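Local coordinates for hydrogenase expression/formation protein HypE (Desulfovibrio vulgaris subsp. vulgaris, PDB 2Z1U) that binds ATP and magnesium and probably uses them in hydrogenase maturation, helping to make the cyanide ligands of the [NiFe] active-site iron, at residues 150-154 and 206-210; 216-220 and 232-236; 221-227 and 266-271. All blocks are in the same frame, centred on the assembly; numbering follows the deposited sequence.

Interaction 1 (150-154 and 206-210); sequences EILVD and EKLVL
L152 leaves the end of strand 141-151 and lays its side chain against helix 202-212, meeting three residues of it. Its CB comes first, seated between the two branched residues of the helix, 3.8 Å from V209 CG1 and 4.0 Å from L210 CD2. With CG swung beside the backbone N and anti to the carbonyl carbon (chi1 -61°), the branch then runs on toward E206, and CD1 ends 4.1 Å from E206 CG, the two side chains crossing at about a right angle. E206 offers its aliphatic part here; its carboxylate is turned to R88, with which it forms a salt bridge. In the PurM-like fold of this family, strand 141-151 belongs to the sheet of the N-terminal half, and helix 202-212 to the C-terminal half, where L208 packs against helix 280-291. The contact therefore joins the two halves where the chain leaves the N-terminal sheet. V153 makes the tightest fit: its CG1 stands 3.4 Å from V209 CG1, closer than usual for two methyl groups, and its CG2 is 3.6 Å from the same atom. V209 itself sits away from a staggered rotamer (chi1 138°), which, with the short CG1-CG1 approach, suggests some strain. On the outer side L210 CD2 also lies 3.9 Å from L152 O.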
ATOM      1  N   GLU A 150       4.328   8.543 -14.253  1.00 54.45           N
ATOM      2  CA  GLU A 150       5.200   8.500 -15.419  1.00 54.97           C
ATOM      3  C   GLU A 150       6.362   9.496 -15.236  1.00 54.42           C
ATOM      4  O   GLU A 150       6.138  10.692 -15.033  1.00 53.74           O
ATOM      5  CB  GLU A 150       4.371   8.808 -16.674  1.00 55.02           C
ATOM      6  CG  GLU A 150       3.275   7.749 -16.903  1.00 56.04           C
ATOM      7  CD  GLU A 150       2.149   8.198 -17.832  1.00 56.84           C
ATOM      8  OE1 GLU A 150       1.603   9.312 -17.630  1.00 59.64           O
ATOM      9  OE2 GLU A 150       1.806   7.417 -18.751  1.00 57.74           O
ATOM     10  N   ILE A 151       7.599   9.006 -15.293  1.00 54.41           N
ATOM     11  CA  ILE A 151       8.751   9.901 -15.158  1.00 54.70           C
ATOM     12  C   ILE A 151       8.833  10.838 -16.364  1.00 55.14           C
ATOM     13  O   ILE A 151       8.657  10.406 -17.513  1.00 54.23           O
ATOM     14  CB  ILE A 151      10.075   9.156 -14.854  1.00 55.15           C
ATOM     15  CG1 ILE A 151      10.017   8.575 -13.431  1.00 55.10           C
ATOM     16  CG2 ILE A 151      11.277  10.107 -14.961  1.00 53.96           C
ATOM     17  CD1 ILE A 151      10.997   7.480 -13.148  1.00 56.31           C
ATOM     18  N   LEU A 152       9.055  12.122 -16.075  1.00 54.91           N
ATOM     19  CA  LEU A 152       8.963  13.187 -17.078  1.00 56.02           C
ATOM     20  C   LEU A 152      10.298  13.586 -17.698  1.00 56.25           C
ATOM     21  O   LEU A 152      10.322  14.215 -18.750  1.00 56.00           O
ATOM     22  CB  LEU A 152       8.283  14.431 -16.486  1.00 55.74           C
ATOM     23  CG  LEU A 152       6.840  14.282 -15.990  1.00 56.53           C
ATOM     24  CD1 LEU A 152       6.461  15.478 -15.129  1.00 57.40           C
ATOM     25  CD2 LEU A 152       5.860  14.108 -17.150  1.00 57.22           C
ATOM     26  N   VAL A 153      11.404  13.232 -17.044  1.00 57.02           N
ATOM     27  CA  VAL A 153      12.730  13.689 -17.483  1.00 57.77           C
ATOM     28  C   VAL A 153      13.823  12.662 -17.242  1.00 58.29           C
ATOM     29  O   VAL A 153      13.719  11.835 -16.332  1.00 58.24           O
ATOM     30  CB  VAL A 153      13.169  15.007 -16.783  1.00 57.64           C
ATOM     31  CG1 VAL A 153      12.462  16.205 -17.380  1.00 58.14           C
ATOM     32  CG2 VAL A 153      12.971  14.936 -15.264  1.00 57.72           C
ATOM     33  N   ASP A 154      14.873  12.739 -18.062  1.00 58.89           N
ATOM     34  CA  ASP A 154      16.088  11.959 -17.854  1.00 59.39           C
ATOM     35  C   ASP A 154      17.309  12.855 -18.083  1.00 59.16           C
ATOM     36  O   ASP A 154      17.445  13.440 -19.157  1.00 59.27           O
ATOM     37  CB  ASP A 154      16.121  10.735 -18.780  1.00 60.06           C
ATOM     38  CG  ASP A 154      17.072   9.650 -18.287  1.00 61.84           C
ATOM     39  OD1 ASP A 154      18.297   9.868 -18.299  1.00 65.00           O
ATOM     40  OD2 ASP A 154      16.593   8.568 -17.893  1.00 66.05           O
ATOM     41  N   GLU A 206       5.707  19.348 -12.056  1.00 48.20           N
ATOM     42  CA  GLU A 206       5.648  19.212 -13.505  1.00 48.44           C
ATOM     43  C   GLU A 206       6.237  20.457 -14.206  1.00 48.26           C
ATOM     44  O   GLU A 206       7.089  20.329 -15.100  1.00 47.73           O
ATOM     45  CB  GLU A 206       4.215  18.882 -13.982  1.00 48.45           C
ATOM     46  CG  GLU A 206       4.083  18.818 -15.522  1.00 49.63           C
ATOM     47  CD  GLU A 206       2.908  17.992 -16.005  1.00 50.18           C
ATOM     48  OE1 GLU A 206       2.533  17.019 -15.322  1.00 53.16           O
ATOM     49  OE2 GLU A 206       2.372  18.294 -17.096  1.00 54.57           O
ATOM     50  N   LYS A 207       5.822  21.654 -13.778  1.00 48.17           N
ATOM     51  CA  LYS A 207       6.323  22.888 -14.390  1.00 48.57           C
ATOM     52  C   LYS A 207       7.814  23.085 -14.125  1.00 48.60           C
ATOM     53  O   LYS A 207       8.534  23.548 -15.005  1.00 48.64           O
ATOM     54  CB  LYS A 207       5.539  24.126 -13.950  1.00 48.67           C
ATOM     55  CG  LYS A 207       5.848  25.337 -14.821  1.00 48.60           C
ATOM     56  CD  LYS A 207       5.070  26.575 -14.423  1.00 48.89           C
ATOM     57  CE  LYS A 207       5.181  27.629 -15.522  1.00 47.92           C
ATOM     58  NZ  LYS A 207       4.401  28.843 -15.185  1.00 48.00           N
ATOM     59  N   LEU A 208       8.279  22.721 -12.927  1.00 48.44           N
ATOM     60  CA  LEU A 208       9.702  22.797 -12.608  1.00 48.63           C
ATOM     61  C   LEU A 208      10.520  21.941 -13.564  1.00 48.88           C
ATOM     62  O   LEU A 208      11.497  22.402 -14.147  1.00 49.01           O
ATOM     63  CB  LEU A 208       9.965  22.321 -11.179  1.00 47.78           C
ATOM     64  CG  LEU A 208       9.680  23.272 -10.016  1.00 47.42           C
ATOM     65  CD1 LEU A 208       9.958  22.548  -8.697  1.00 50.05           C
ATOM     66  CD2 LEU A 208      10.500  24.577 -10.116  1.00 47.54           C
ATOM     67  N   VAL A 209      10.104  20.691 -13.709  1.00 48.57           N
ATOM     68  CA  VAL A 209      10.874  19.689 -14.418  1.00 49.98           C
ATOM     69  C   VAL A 209      10.868  19.921 -15.944  1.00 50.46           C
ATOM     70  O   VAL A 209      11.922  19.857 -16.605  1.00 50.88           O
ATOM     71  CB  VAL A 209      10.413  18.277 -13.937  1.00 50.16           C
ATOM     72  CG1 VAL A 209      10.269  17.273 -15.047  1.00 52.24           C
ATOM     73  CG2 VAL A 209      11.315  17.790 -12.770  1.00 50.82           C
ATOM     74  N   LEU A 210       9.701  20.280 -16.477  1.00 50.47           N
ATOM     75  CA  LEU A 210       9.529  20.495 -17.918  1.00 50.59           C
ATOM     76  C   LEU A 210       9.856  21.890 -18.441  1.00 50.93           C
ATOM     77  O   LEU A 210      10.251  22.026 -19.601  1.00 50.99           O
ATOM     78  CB  LEU A 210       8.110  20.111 -18.347  1.00 50.71           C
ATOM     79  CG  LEU A 210       7.696  18.671 -18.060  1.00 51.11           C
ATOM     80  CD1 LEU A 210       6.232  18.501 -18.388  1.00 52.18           C
ATOM     81  CD2 LEU A 210       8.554  17.697 -18.850  1.00 52.43           C
TER

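Interaction 2 (216-220 and 232-236); sequences HVLRD and EIAGQ. With MG (magnesium ion), chain C.
The edge strand of the seven-stranded sheet, 217-219, runs into the magnesium site at D220, and the 232-236 part of helix 225-237 lies over it, running at 144° to the strand. A classic beta bulge at H216 and V217, both facing I277, starts the strand. From it V217 reaches across tip to tip with I233, CG1 to CG1 at 3.9 Å, while I233 CD1 comes within 4.1 Å of R219 CB. I233 CG1 also covers one face of the R219 guanidinium. R219 bends at chi2 and chi3, which brings NH1 to E232 OE2 at 3.0 Å in a salt bridge. The bond is bent, 136° at the hydrogen, and NH1 approaches OE2 from above the carboxylate plane. Each partner has a second hold across the dimer interface, R219 NE on D41 and E232 OE1 on H20, both of the second subunit. R219 thus ties the helix to a residue that also binds the metal, since D41 of the second subunit and D81 share the ion with D220. Water 1 lies 2.5 Å from the magnesium and within hydrogen-bonding distance of D220 O, while D220 OD1 binds the magnesium directly at 1.9 Å.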
ATOM      1  N   HIS A 216      18.037  18.847  -9.896  1.00 50.74           N
ATOM      2  CA  HIS A 216      18.870  17.798  -9.309  1.00 50.19           C
ATOM      3  C   HIS A 216      18.164  16.969  -8.245  1.00 49.76           C
ATOM      4  O   HIS A 216      18.211  15.748  -8.307  1.00 49.64           O
ATOM      5  CB  HIS A 216      20.187  18.359  -8.763  1.00 49.73           C
ATOM      6  CG  HIS A 216      21.125  18.839  -9.825  1.00 49.85           C
ATOM      7  ND1 HIS A 216      22.282  19.528  -9.530  1.00 49.82           N
ATOM      8  CD2 HIS A 216      21.085  18.732 -11.175  1.00 49.79           C
ATOM      9  CE1 HIS A 216      22.912  19.826 -10.653  1.00 50.83           C
ATOM     10  NE2 HIS A 216      22.208  19.353 -11.664  1.00 50.43           N
ATOM     11  N   VAL A 217      17.550  17.636  -7.259  1.00 49.89           N
ATOM     12  CA  VAL A 217      16.876  16.958  -6.134  1.00 49.41           C
ATOM     13  C   VAL A 217      15.528  17.583  -5.786  1.00 49.89           C
ATOM     14  O   VAL A 217      15.386  18.806  -5.740  1.00 50.27           O
ATOM     15  CB  VAL A 217      17.716  16.942  -4.818  1.00 49.48           C
ATOM     16  CG1 VAL A 217      17.203  15.836  -3.863  1.00 47.93           C
ATOM     17  CG2 VAL A 217      19.196  16.749  -5.102  1.00 50.45           C
ATOM     18  N   LEU A 218      14.546  16.721  -5.541  1.00 49.46           N
ATOM     19  CA  LEU A 218      13.280  17.117  -4.942  1.00 50.21           C
ATOM     20  C   LEU A 218      13.045  16.195  -3.758  1.00 50.40           C
ATOM     21  O   LEU A 218      13.278  14.986  -3.856  1.00 51.10           O
ATOM     22  CB  LEU A 218      12.112  16.972  -5.945  1.00 48.83           C
ATOM     23  CG  LEU A 218      12.102  17.793  -7.242  1.00 49.48           C
ATOM     24  CD1 LEU A 218      11.030  17.264  -8.228  1.00 48.73           C
ATOM     25  CD2 LEU A 218      11.913  19.293  -6.987  1.00 48.76           C
ATOM     26  N   ARG A 219      12.612  16.756  -2.635  1.00 50.74           N
ATOM     27  CA  ARG A 219      12.198  15.928  -1.493  1.00 50.39           C
ATOM     28  C   ARG A 219      11.195  16.699  -0.641  1.00 50.82           C
ATOM     29  O   ARG A 219      11.288  17.924  -0.521  1.00 50.02           O
ATOM     30  CB  ARG A 219      13.405  15.463  -0.644  1.00 50.20           C
ATOM     31  CG  ARG A 219      13.018  14.455   0.453  1.00 49.53           C
ATOM     32  CD  ARG A 219      14.116  13.483   0.743  1.00 51.14           C
ATOM     33  NE  ARG A 219      14.447  12.627  -0.403  1.00 51.24           N
ATOM     34  CZ  ARG A 219      15.548  11.877  -0.462  1.00 52.53           C
ATOM     35  NH1 ARG A 219      16.393  11.864   0.566  1.00 51.20           N
ATOM     36  NH2 ARG A 219      15.805  11.124  -1.526  1.00 50.56           N
ATOM     37  N   ASP A 220      10.273  15.972  -0.014  1.00 51.46           N
ATOM     38  CA  ASP A 220       9.276  16.593   0.851  1.00 53.04           C
ATOM     39  C   ASP A 220       9.704  16.432   2.315  1.00 52.37           C
ATOM     40  O   ASP A 220       9.910  15.313   2.788  1.00 53.54           O
ATOM     41  CB  ASP A 220       7.890  15.978   0.590  1.00 54.35           C
ATOM     42  CG  ASP A 220       7.904  14.493   0.680  1.00 57.35           C
ATOM     43  OD1 ASP A 220       8.950  13.864   0.395  1.00 61.53           O
ATOM     44  OD2 ASP A 220       6.881  13.930   1.075  1.00 66.71           O
ATOM     45  N   GLU A 232      19.675  13.835   4.765  1.00 49.85           N
ATOM     46  CA  GLU A 232      19.528  12.711   3.835  1.00 50.99           C
ATOM     47  C   GLU A 232      20.187  13.052   2.512  1.00 51.10           C
ATOM     48  O   GLU A 232      21.008  12.292   2.006  1.00 51.53           O
ATOM     49  CB  GLU A 232      18.055  12.370   3.583  1.00 51.01           C
ATOM     50  CG  GLU A 232      17.320  11.875   4.796  1.00 51.61           C
ATOM     51  CD  GLU A 232      15.854  11.624   4.484  1.00 52.87           C
ATOM     52  OE1 GLU A 232      15.183  10.955   5.288  1.00 58.97           O
ATOM     53  OE2 GLU A 232      15.395  12.046   3.415  1.00 52.20           O
ATOM     54  N   ILE A 233      19.849  14.221   1.980  1.00 51.41           N
ATOM     55  CA  ILE A 233      20.361  14.652   0.689  1.00 51.39           C
ATOM     56  C   ILE A 233      21.879  14.864   0.776  1.00 51.43           C
ATOM     57  O   ILE A 233      22.628  14.349  -0.057  1.00 51.58           O
ATOM     58  CB  ILE A 233      19.643  15.920   0.199  1.00 51.32           C
ATOM     59  CG1 ILE A 233      18.165  15.618  -0.121  1.00 52.77           C
ATOM     60  CG2 ILE A 233      20.418  16.565  -0.946  1.00 50.58           C
ATOM     61  CD1 ILE A 233      17.237  16.849  -0.042  1.00 52.80           C
ATOM     62  N   ALA A 234      22.340  15.609   1.776  1.00 51.15           N
ATOM     63  CA  ALA A 234      23.784  15.771   1.968  1.00 50.99           C
ATOM     64  C   ALA A 234      24.518  14.418   2.023  1.00 51.25           C
ATOM     65  O   ALA A 234      25.573  14.259   1.402  1.00 51.79           O
ATOM     66  CB  ALA A 234      24.080  16.623   3.202  1.00 50.71           C
ATOM     67  N   GLY A 235      23.953  13.452   2.749  1.00 50.64           N
ATOM     68  CA  GLY A 235      24.523  12.109   2.854  1.00 50.59           C
ATOM     69  C   GLY A 235      24.524  11.314   1.554  1.00 50.87           C
ATOM     70  O   GLY A 235      25.541  10.728   1.186  1.00 51.37           O
ATOM     71  N   GLN A 236      23.395  11.312   0.850  1.00 50.28           N
ATOM     72  CA  GLN A 236      23.267  10.613  -0.436  1.00 50.16           C
ATOM     73  C   GLN A 236      24.150  11.260  -1.493  1.00 49.72           C
ATOM     74  O   GLN A 236      24.690  10.571  -2.347  1.00 49.69           O
ATOM     75  CB  GLN A 236      21.814  10.620  -0.932  1.00 49.14           C
ATOM     76  CG  GLN A 236      20.865   9.740  -0.125  1.00 49.67           C
ATOM     77  CD  GLN A 236      19.514   9.578  -0.778  1.00 50.36           C
ATOM     78  OE1 GLN A 236      19.205   8.513  -1.306  1.00 55.34           O
ATOM     79  NE2 GLN A 236      18.691  10.607  -0.714  1.00 49.34           N
TER
HETATM   80 MG    MG C 344       9.031  12.025   0.810  1.00 47.30          MG
HETATM   81  O   HOH W   1      10.518  12.634   2.731  1.00 34.37           O

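Interaction 3 (221-227 and 266-271); sequences PTRGGLA and LYLANE. With ATP (adenosine-5'-triphosphate), chain D.
P221 O takes two N-H groups from a single residue: the backbone N and the side-chain ND2 of N270, each 2.9 Å away and each in the carbonyl plane. N270 OD1 is bonded to G175 N, which fixes the turn of the amide. This pair of hydrogen bonds holds the start of the phosphate-binding loop, which passes through a type II beta turn from T222 to G225 into helix 225-237. Loop 266-271 lies closely along it, and the backbones touch at the glycine: G225 CA is 3.4 Å from L268 O, and the L266-L268 backbone leaves no room for a CB. Two residues on, the first turn of the helix gets a partner from the same loop, A227 N to L266 O at 2.9 Å. A227 CB then sits over one face of the Y267 ring, 3.5 Å from its centroid, a CH-pi contact; the Y267 hydroxyl goes on to S332. Water 3 fills in between, accepting from L226 N and N270 ND2 and donating to L268 O. All this presents the turn to ATP. R223 NH1 gives a hydrogen bond to ATP O1G at 2.9 Å, while its NH2 binds T130 O and G13 O of the second subunit. T222 CG2 packs on N270 O, and chi1 of 55° sets OG1 between the backbone N and carbonyl carbon, donating to ATP O3G at 2.6 Å.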
ATOM      1  N   PRO A 221       9.912  17.560   3.027  1.00 51.93           N
ATOM      2  CA  PRO A 221      10.349  17.458   4.440  1.00 50.58           C
ATOM      3  C   PRO A 221       9.219  17.060   5.383  1.00 49.64           C
ATOM      4  O   PRO A 221       8.630  17.918   6.067  1.00 48.68           O
ATOM      5  CB  PRO A 221      10.879  18.864   4.754  1.00 50.78           C
ATOM      6  CG  PRO A 221      10.081  19.778   3.818  1.00 51.02           C
ATOM      7  CD  PRO A 221       9.772  18.957   2.574  1.00 50.96           C
ATOM      8  N   THR A 222       8.932  15.758   5.403  1.00 49.12           N
ATOM      9  CA  THR A 222       7.889  15.190   6.236  1.00 49.05           C
ATOM     10  C   THR A 222       8.494  14.825   7.594  1.00 48.93           C
ATOM     11  O   THR A 222       8.913  15.718   8.307  1.00 47.78           O
ATOM     12  CB  THR A 222       7.144  14.001   5.531  1.00 49.19           C
ATOM     13  OG1 THR A 222       8.080  12.997   5.110  1.00 51.99           O
ATOM     14  CG2 THR A 222       6.393  14.494   4.329  1.00 48.94           C
ATOM     15  N   ARG A 223       8.549  13.544   7.964  1.00 49.91           N
ATOM     16  CA  ARG A 223       9.054  13.183   9.295  1.00 50.05           C
ATOM     17  C   ARG A 223      10.492  13.602   9.433  1.00 50.27           C
ATOM     18  O   ARG A 223      11.297  13.358   8.540  1.00 51.32           O
ATOM     19  CB  ARG A 223       8.928  11.691   9.578  1.00 50.14           C
ATOM     20  CG  ARG A 223       7.514  11.262   9.845  1.00 52.57           C
ATOM     21  CD  ARG A 223       7.240  10.004   9.020  1.00 58.19           C
ATOM     22  NE  ARG A 223       7.600   8.856   9.790  1.00 56.49           N
ATOM     23  CZ  ARG A 223       7.905   7.648   9.321  1.00 55.94           C
ATOM     24  NH1 ARG A 223       7.953   7.368   8.026  1.00 53.70           N
ATOM     25  NH2 ARG A 223       8.208   6.719  10.197  1.00 50.98           N
ATOM     26  N   GLY A 224      10.807  14.233  10.561  1.00 50.02           N
ATOM     27  CA  GLY A 224      12.131  14.794  10.780  1.00 48.33           C
ATOM     28  C   GLY A 224      12.300  16.208  10.246  1.00 48.52           C
ATOM     29  O   GLY A 224      13.263  16.880  10.598  1.00 47.88           O
ATOM     30  N   GLY A 225      11.384  16.650   9.379  1.00 47.38           N
ATOM     31  CA  GLY A 225      11.365  18.044   8.926  1.00 47.55           C
ATOM     32  C   GLY A 225      12.478  18.406   7.957  1.00 47.34           C
ATOM     33  O   GLY A 225      13.151  17.526   7.411  1.00 47.85           O
ATOM     34  N   LEU A 226      12.665  19.708   7.746  1.00 47.35           N
ATOM     35  CA  LEU A 226      13.685  20.223   6.841  1.00 47.58           C
ATOM     36  C   LEU A 226      15.072  19.693   7.205  1.00 47.84           C
ATOM     37  O   LEU A 226      15.835  19.259   6.331  1.00 47.48           O
ATOM     38  CB  LEU A 226      13.712  21.758   6.905  1.00 47.21           C
ATOM     39  CG  LEU A 226      14.787  22.480   6.074  1.00 48.57           C
ATOM     40  CD1 LEU A 226      14.576  22.269   4.578  1.00 49.31           C
ATOM     41  CD2 LEU A 226      14.871  23.987   6.400  1.00 48.20           C
ATOM     42  N   ALA A 227      15.389  19.732   8.496  1.00 47.80           N
ATOM     43  CA  ALA A 227      16.735  19.364   8.941  1.00 49.10           C
ATOM     44  C   ALA A 227      17.061  17.913   8.585  1.00 49.96           C
ATOM     45  O   ALA A 227      18.113  17.646   8.019  1.00 49.35           O
ATOM     46  CB  ALA A 227      16.911  19.636  10.416  1.00 49.22           C
ATOM     47  N   LEU A 266      12.263  23.491  12.487  1.00 50.59           N
ATOM     48  CA  LEU A 266      13.112  22.871  11.457  1.00 50.31           C
ATOM     49  C   LEU A 266      13.091  21.341  11.444  1.00 49.60           C
ATOM     50  O   LEU A 266      13.636  20.722  10.529  1.00 48.73           O
ATOM     51  CB  LEU A 266      14.555  23.363  11.584  1.00 50.69           C
ATOM     52  CG  LEU A 266      14.808  24.872  11.678  1.00 50.82           C
ATOM     53  CD1 LEU A 266      16.290  25.104  11.986  1.00 50.29           C
ATOM     54  CD2 LEU A 266      14.368  25.597  10.408  1.00 51.61           C
ATOM     55  N   TYR A 267      12.502  20.744  12.479  1.00 49.60           N
ATOM     56  CA  TYR A 267      12.427  19.287  12.620  1.00 49.78           C
ATOM     57  C   TYR A 267      10.993  18.772  12.621  1.00 50.06           C
ATOM     58  O   TYR A 267      10.771  17.565  12.763  1.00 50.28           O
ATOM     59  CB  TYR A 267      13.130  18.819  13.899  1.00 49.91           C
ATOM     60  CG  TYR A 267      14.633  18.945  13.860  1.00 50.12           C
ATOM     61  CD1 TYR A 267      15.254  20.161  14.114  1.00 48.27           C
ATOM     62  CD2 TYR A 267      15.426  17.859  13.518  1.00 51.52           C
ATOM     63  CE1 TYR A 267      16.667  20.291  14.069  1.00 51.94           C
ATOM     64  CE2 TYR A 267      16.829  17.967  13.482  1.00 51.76           C
ATOM     65  CZ  TYR A 267      17.439  19.183  13.744  1.00 51.62           C
ATOM     66  OH  TYR A 267      18.824  19.277  13.695  1.00 50.36           O
ATOM     67  N   LEU A 268      10.029  19.680  12.476  1.00 49.70           N
ATOM     68  CA  LEU A 268       8.610  19.301  12.463  1.00 50.09           C
ATOM     69  C   LEU A 268       8.158  18.951  11.059  1.00 50.04           C
ATOM     70  O   LEU A 268       8.554  19.611  10.094  1.00 49.51           O
ATOM     71  CB  LEU A 268       7.733  20.427  13.012  1.00 49.76           C
ATOM     72  CG  LEU A 268       7.682  20.626  14.526  1.00 51.68           C
ATOM     73  CD1 LEU A 268       6.797  21.818  14.849  1.00 50.28           C
ATOM     74  CD2 LEU A 268       7.197  19.348  15.249  1.00 51.61           C
ATOM     75  N   ALA A 269       7.334  17.908  10.967  1.00 50.24           N
ATOM     76  CA  ALA A 269       6.867  17.383   9.712  1.00 50.12           C
ATOM     77  C   ALA A 269       6.045  18.438   8.977  1.00 49.65           C
ATOM     78  O   ALA A 269       5.260  19.173   9.584  1.00 49.62           O
ATOM     79  CB  ALA A 269       6.017  16.120   9.942  1.00 50.57           C
ATOM     80  N   ASN A 270       6.270  18.524   7.670  1.00 49.71           N
ATOM     81  CA  ASN A 270       5.441  19.333   6.770  1.00 48.75           C
ATOM     82  C   ASN A 270       4.714  18.377   5.854  1.00 48.80           C
ATOM     83  O   ASN A 270       5.188  17.260   5.648  1.00 48.01           O
ATOM     84  CB  ASN A 270       6.309  20.277   5.943  1.00 48.36           C
ATOM     85  CG  ASN A 270       7.209  21.116   6.804  1.00 47.75           C
ATOM     86  OD1 ASN A 270       6.795  22.150   7.336  1.00 45.99           O
ATOM     87  ND2 ASN A 270       8.454  20.674   6.957  1.00 49.72           N
ATOM     88  N   GLU A 271       3.569  18.807   5.315  1.00 47.98           N
ATOM     89  CA  GLU A 271       2.762  17.937   4.440  1.00 48.97           C
ATOM     90  C   GLU A 271       2.305  18.617   3.137  1.00 48.13           C
ATOM     91  O   GLU A 271       1.500  18.070   2.380  1.00 48.91           O
ATOM     92  CB  GLU A 271       1.576  17.319   5.208  1.00 48.83           C
ATOM     93  CG  GLU A 271       1.980  16.309   6.310  1.00 51.70           C
ATOM     94  CD  GLU A 271       2.585  15.004   5.778  1.00 53.88           C
ATOM     95  OE1 GLU A 271       3.128  14.218   6.578  1.00 59.11           O
ATOM     96  OE2 GLU A 271       2.551  14.753   4.571  1.00 54.44           O
TER
HETATM   97  PG  ATP D 342       7.742   9.848   5.313  1.00 35.45           P
HETATM   98  O1G ATP D 342       7.248   8.393   5.423  1.00 33.38           O
HETATM   99  O2G ATP D 342       8.388  10.314   6.581  1.00 35.54           O
HETATM  100  O3G ATP D 342       6.715  10.822   4.755  1.00 34.28           O
HETATM  101  PB  ATP D 342       9.175   9.300   2.837  1.00 32.62           P
HETATM  102  O1B ATP D 342       7.951   8.390   2.608  1.00 33.27           O
HETATM  103  O2B ATP D 342       9.532  10.283   1.765  1.00 32.11           O
HETATM  104  O3B ATP D 342       8.984   9.953   4.288  1.00 30.93           O
HETATM  105  PA  ATP D 342      10.595   7.179   4.103  1.00 33.57           P
HETATM  106  O1A ATP D 342      11.329   7.791   5.294  1.00 33.86           O
HETATM  107  O2A ATP D 342       9.287   6.549   4.491  1.00 31.81           O
HETATM  108  O3A ATP D 342      10.454   8.328   2.945  1.00 32.57           O
HETATM  109  O5' ATP D 342      11.506   6.180   3.301  1.00 32.87           O
HETATM  110  C5' ATP D 342      12.907   6.413   3.100  1.00 34.10           C
HETATM  111  C4' ATP D 342      13.398   5.339   2.153  1.00 31.58           C
HETATM  112  O4' ATP D 342      13.332   4.090   2.870  1.00 34.10           O
HETATM  113  C3' ATP D 342      12.515   5.186   0.925  1.00 31.27           C
HETATM  114  O3' ATP D 342      13.364   4.899  -0.204  1.00 30.21           O
HETATM  115  C2' ATP D 342      11.642   3.963   1.220  1.00 31.66           C
HETATM  116  O2' ATP D 342      11.349   3.263   0.008  1.00 30.01           O
HETATM  117  C1' ATP D 342      12.532   3.125   2.158  1.00 29.40           C
HETATM  118  N9  ATP D 342      11.764   2.342   3.164  1.00 27.43           N
HETATM  119  C8  ATP D 342      11.166   2.799   4.273  1.00 26.17           C
HETATM  120  N7  ATP D 342      10.582   1.783   4.949  1.00 26.25           N
HETATM  121  C5  ATP D 342      10.791   0.674   4.216  1.00 26.40           C
HETATM  122  C6  ATP D 342      10.435  -0.760   4.336  1.00 27.01           C
HETATM  123  N6  ATP D 342       9.694  -1.175   5.387  1.00 28.10           N
HETATM  124  N1  ATP D 342      10.855  -1.584   3.383  1.00 26.47           N
HETATM  125  C2  ATP D 342      11.581  -1.199   2.314  1.00 27.22           C
HETATM  126  N3  ATP D 342      11.947   0.096   2.158  1.00 26.52           N
HETATM  127  C4  ATP D 342      11.580   1.035   3.067  1.00 24.24           C
HETATM  128  O   HOH W   2       8.809  15.218  12.369  1.00 50.63           O
HETATM  129  O   HOH W   3      10.563  21.287   9.242  1.00 28.97           O

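How the interactions relate
From the N terminus, strand 141-151 ends at 150-154, and interaction 1 closes a loop of 51 residues when helix 202-212 comes back to it, tying the N-terminal sheet to the C-terminal half. That helix leads straight on to strand 217-219, and L208 CD1 touches L218 CD2 at 4.2 Å. Interaction 2 opens there and interaction 3 opens at once at 221-227, before 232-236 closes interaction 2; 266-271 then closes interaction 3. The two therefore cross, sharing helix 225-237, which interaction 3 fastens at its start and interaction 2 further along, both bordering the ATP-magnesium site. Interaction 1 stands in series with both, and all three also touch the second subunit.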